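Local structure of aminopentol aminotransferase (Sphingopyxis macrogoltabida, 6HBS) at residues 134-139 against 164-169. The protein catalyses the pyridoxal-phosphate-dependent deamination of aminopentol (hydrolysed fumonisin B1) to its 2-keto form, preferentially with pyruvate as amino acceptor. Residues are numbered along the deposited sequence; the frame is centred on the assembly and turned at random.
Sequences GRKTIL and RVHVAY
Ile138 pairs with Val167 where parallel strands begin to bond: Ile138 N donates to His166 O at 3.0 Å, and Ile138 O accepts from Ala168 N at 2.9 Å, so one residue bonds to both neighbours of its partner. The axes of 137-139 and 167-169 make an angle of 36°. Ahead of the first bridge, Lys136 lies against the His166 ring; its CD sits over one face, 3.7 Å from the ring centroid, in a CH-pi contact. With CG beside the backbone N (chi1 -65°) and an extended chain beyond, the lysine crosses the imidazole and carries NZ to 4.0 Å from His166 NE2. In the plane of the same ring, a water lies 2.8 Å from His166 ND1 and donates to Thr137 OG1, which also hydrogen-bonds Asp188 next to strand 189-194. On the face carrying Leu139 and Ala168, Leu139 CD2 meets Ala168 CB at 3.7 Å, and helix 175-184 packs on Leu139. Ile138 points to the other face, against helix 118-133. The pairing attaches strand 167-170, outermost within the chain, to the mixed seven-stranded sheet of the class-III aminotransferase fold. Backbone bonds thus fix the register, while the water and the lysine CD flank the imidazole just before the strand, where Ser162 of the second subunit also packs on His166; the nearby ammonium would, if anything, slightly disfavour protonation of the histidine.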
loop_
_atom_site.group_PDB
_atom_site.type_symbol
_atom_site.label_atom_id
_atom_site.label_comp_id
_atom_site.label_asym_id
_atom_site.label_seq_id
_atom_site.Cartn_x
_atom_site.Cartn_y
_atom_site.Cartn_z
ATOM N N GLY A 134 8.499 -14.944 -20.225
ATOM C CA GLY A 134 9.822 -14.538 -20.715
ATOM C C GLY A 134 9.734 -13.482 -21.806
ATOM O O GLY A 134 10.704 -13.261 -22.496
ATOM N N ARG A 135 8.604 -12.762 -21.896
ATOM C CA ARG A 135 8.371 -11.718 -22.895
ATOM C C ARG A 135 8.205 -10.366 -22.209
ATOM O O ARG A 135 8.078 -10.273 -20.965
ATOM C CB ARG A 135 7.119 -12.001 -23.725
ATOM C CG ARG A 135 7.176 -13.327 -24.459
ATOM C CD ARG A 135 5.782 -13.722 -24.888
ATOM N NE ARG A 135 5.690 -15.102 -25.326
ATOM C CZ ARG A 135 4.566 -15.788 -25.415
ATOM N NH1 ARG A 135 4.627 -17.067 -25.738
ATOM N NH2 ARG A 135 3.396 -15.206 -25.188
ATOM N N LYS A 136 8.199 -9.305 -23.014
ATOM C CA LYS A 136 8.288 -7.970 -22.467
ATOM C C LYS A 136 6.958 -7.205 -22.509
ATOM O O LYS A 136 6.738 -6.359 -21.618
ATOM C CB LYS A 136 9.342 -7.164 -23.219
ATOM C CG LYS A 136 10.760 -7.679 -23.062
ATOM C CD LYS A 136 11.739 -6.804 -23.770
ATOM C CE LYS A 136 13.164 -7.280 -23.639
ATOM N NZ LYS A 136 14.072 -6.357 -24.357
ATOM N N THR A 137 6.122 -7.427 -23.542
ATOM C CA THR A 137 5.100 -6.432 -23.872
ATOM C C THR A 137 3.829 -6.666 -23.047
ATOM O O THR A 137 3.242 -7.750 -23.030
ATOM C CB THR A 137 4.804 -6.348 -25.381
ATOM O OG1 THR A 137 6.023 -6.032 -26.072
ATOM C CG2 THR A 137 3.769 -5.280 -25.676
ATOM N N ILE A 138 3.389 -5.592 -22.403
ATOM C CA ILE A 138 2.118 -5.568 -21.678
ATOM C C ILE A 138 1.113 -4.740 -22.496
ATOM O O ILE A 138 1.382 -3.594 -22.817
ATOM C CB ILE A 138 2.325 -4.987 -20.263
ATOM C CG1 ILE A 138 3.288 -5.855 -19.454
ATOM C CG2 ILE A 138 0.995 -4.805 -19.557
ATOM C CD1 ILE A 138 2.742 -7.179 -19.007
ATOM N N LEU A 139 -0.026 -5.339 -22.837
ATOM C CA LEU A 139 -1.050 -4.604 -23.610
ATOM C C LEU A 139 -2.107 -4.008 -22.672
ATOM O O LEU A 139 -2.768 -4.756 -21.946
ATOM C CB LEU A 139 -1.703 -5.552 -24.613
ATOM C CG LEU A 139 -0.775 -6.102 -25.703
ATOM C CD1 LEU A 139 -1.543 -6.973 -26.690
ATOM C CD2 LEU A 139 -0.017 -4.986 -26.383
ATOM N N ARG A 164 7.801 2.883 -19.254
ATOM C CA ARG A 164 6.665 2.241 -19.922
ATOM C C ARG A 164 6.969 1.923 -21.399
ATOM O O ARG A 164 6.043 1.792 -22.217
ATOM C CB ARG A 164 5.416 3.125 -19.799
ATOM C CG ARG A 164 5.664 4.574 -20.182
ATOM C CD ARG A 164 4.466 5.401 -19.851
ATOM N NE ARG A 164 4.120 5.473 -18.433
ATOM C CZ ARG A 164 3.057 6.148 -18.014
ATOM N NH1 ARG A 164 2.291 6.727 -18.924
ATOM N NH2 ARG A 164 2.773 6.273 -16.731
ATOM N N VAL A 165 8.245 1.699 -21.725
ATOM C CA VAL A 165 8.650 1.466 -23.110
ATOM C C VAL A 165 8.079 0.128 -23.602
ATOM O O VAL A 165 7.874 -0.039 -24.792
ATOM C CB VAL A 165 10.192 1.548 -23.280
ATOM C CG1 VAL A 165 10.940 0.471 -22.498
ATOM C CG2 VAL A 165 10.601 1.510 -24.760
ATOM N N HIS A 166 7.815 -0.822 -22.690
ATOM C CA HIS A 166 7.291 -2.135 -23.068
ATOM C C HIS A 166 5.828 -2.286 -22.627
ATOM O O HIS A 166 5.391 -3.371 -22.350
ATOM C CB HIS A 166 8.199 -3.257 -22.533
ATOM C CG HIS A 166 9.497 -3.318 -23.267
ATOM N ND1 HIS A 166 9.546 -3.564 -24.638
ATOM C CD2 HIS A 166 10.767 -3.090 -22.867
ATOM C CE1 HIS A 166 10.818 -3.517 -25.033
ATOM N NE2 HIS A 166 11.582 -3.214 -23.972
ATOM N N VAL A 167 5.094 -1.182 -22.596
ATOM C CA VAL A 167 3.636 -1.172 -22.510
ATOM C C VAL A 167 3.137 -0.668 -23.862
ATOM O O VAL A 167 3.611 0.353 -24.314
ATOM C CB VAL A 167 3.123 -0.249 -21.387
ATOM C CG1 VAL A 167 1.600 -0.294 -21.262
ATOM C CG2 VAL A 167 3.822 -0.578 -20.067
ATOM N N ALA A 168 2.221 -1.404 -24.473
ATOM C CA ALA A 168 1.614 -1.001 -25.739
ATOM C C ALA A 168 0.093 -0.987 -25.577
ATOM O O ALA A 168 -0.425 -1.584 -24.655
ATOM C CB ALA A 168 2.048 -1.916 -26.864
ATOM N N TYR A 169 -0.602 -0.340 -26.521
ATOM C CA TYR A 169 -1.987 0.070 -26.284
ATOM C C TYR A 169 -2.876 -0.436 -27.410
ATOM O O TYR A 169 -2.412 -0.627 -28.565
ATOM C CB TYR A 169 -2.058 1.576 -26.075
ATOM C CG TYR A 169 -1.214 2.067 -24.923
ATOM C CD1 TYR A 169 -1.634 1.942 -23.604
ATOM C CD2 TYR A 169 0.043 2.601 -25.150
ATOM C CE1 TYR A 169 -0.835 2.369 -22.550
ATOM C CE2 TYR A 169 0.859 3.019 -24.110
ATOM C CZ TYR A 169 0.414 2.916 -22.805
ATOM O OH TYR A 169 1.234 3.325 -21.791
HETATM O O HOH W 1 7.425 -3.694 -26.398
#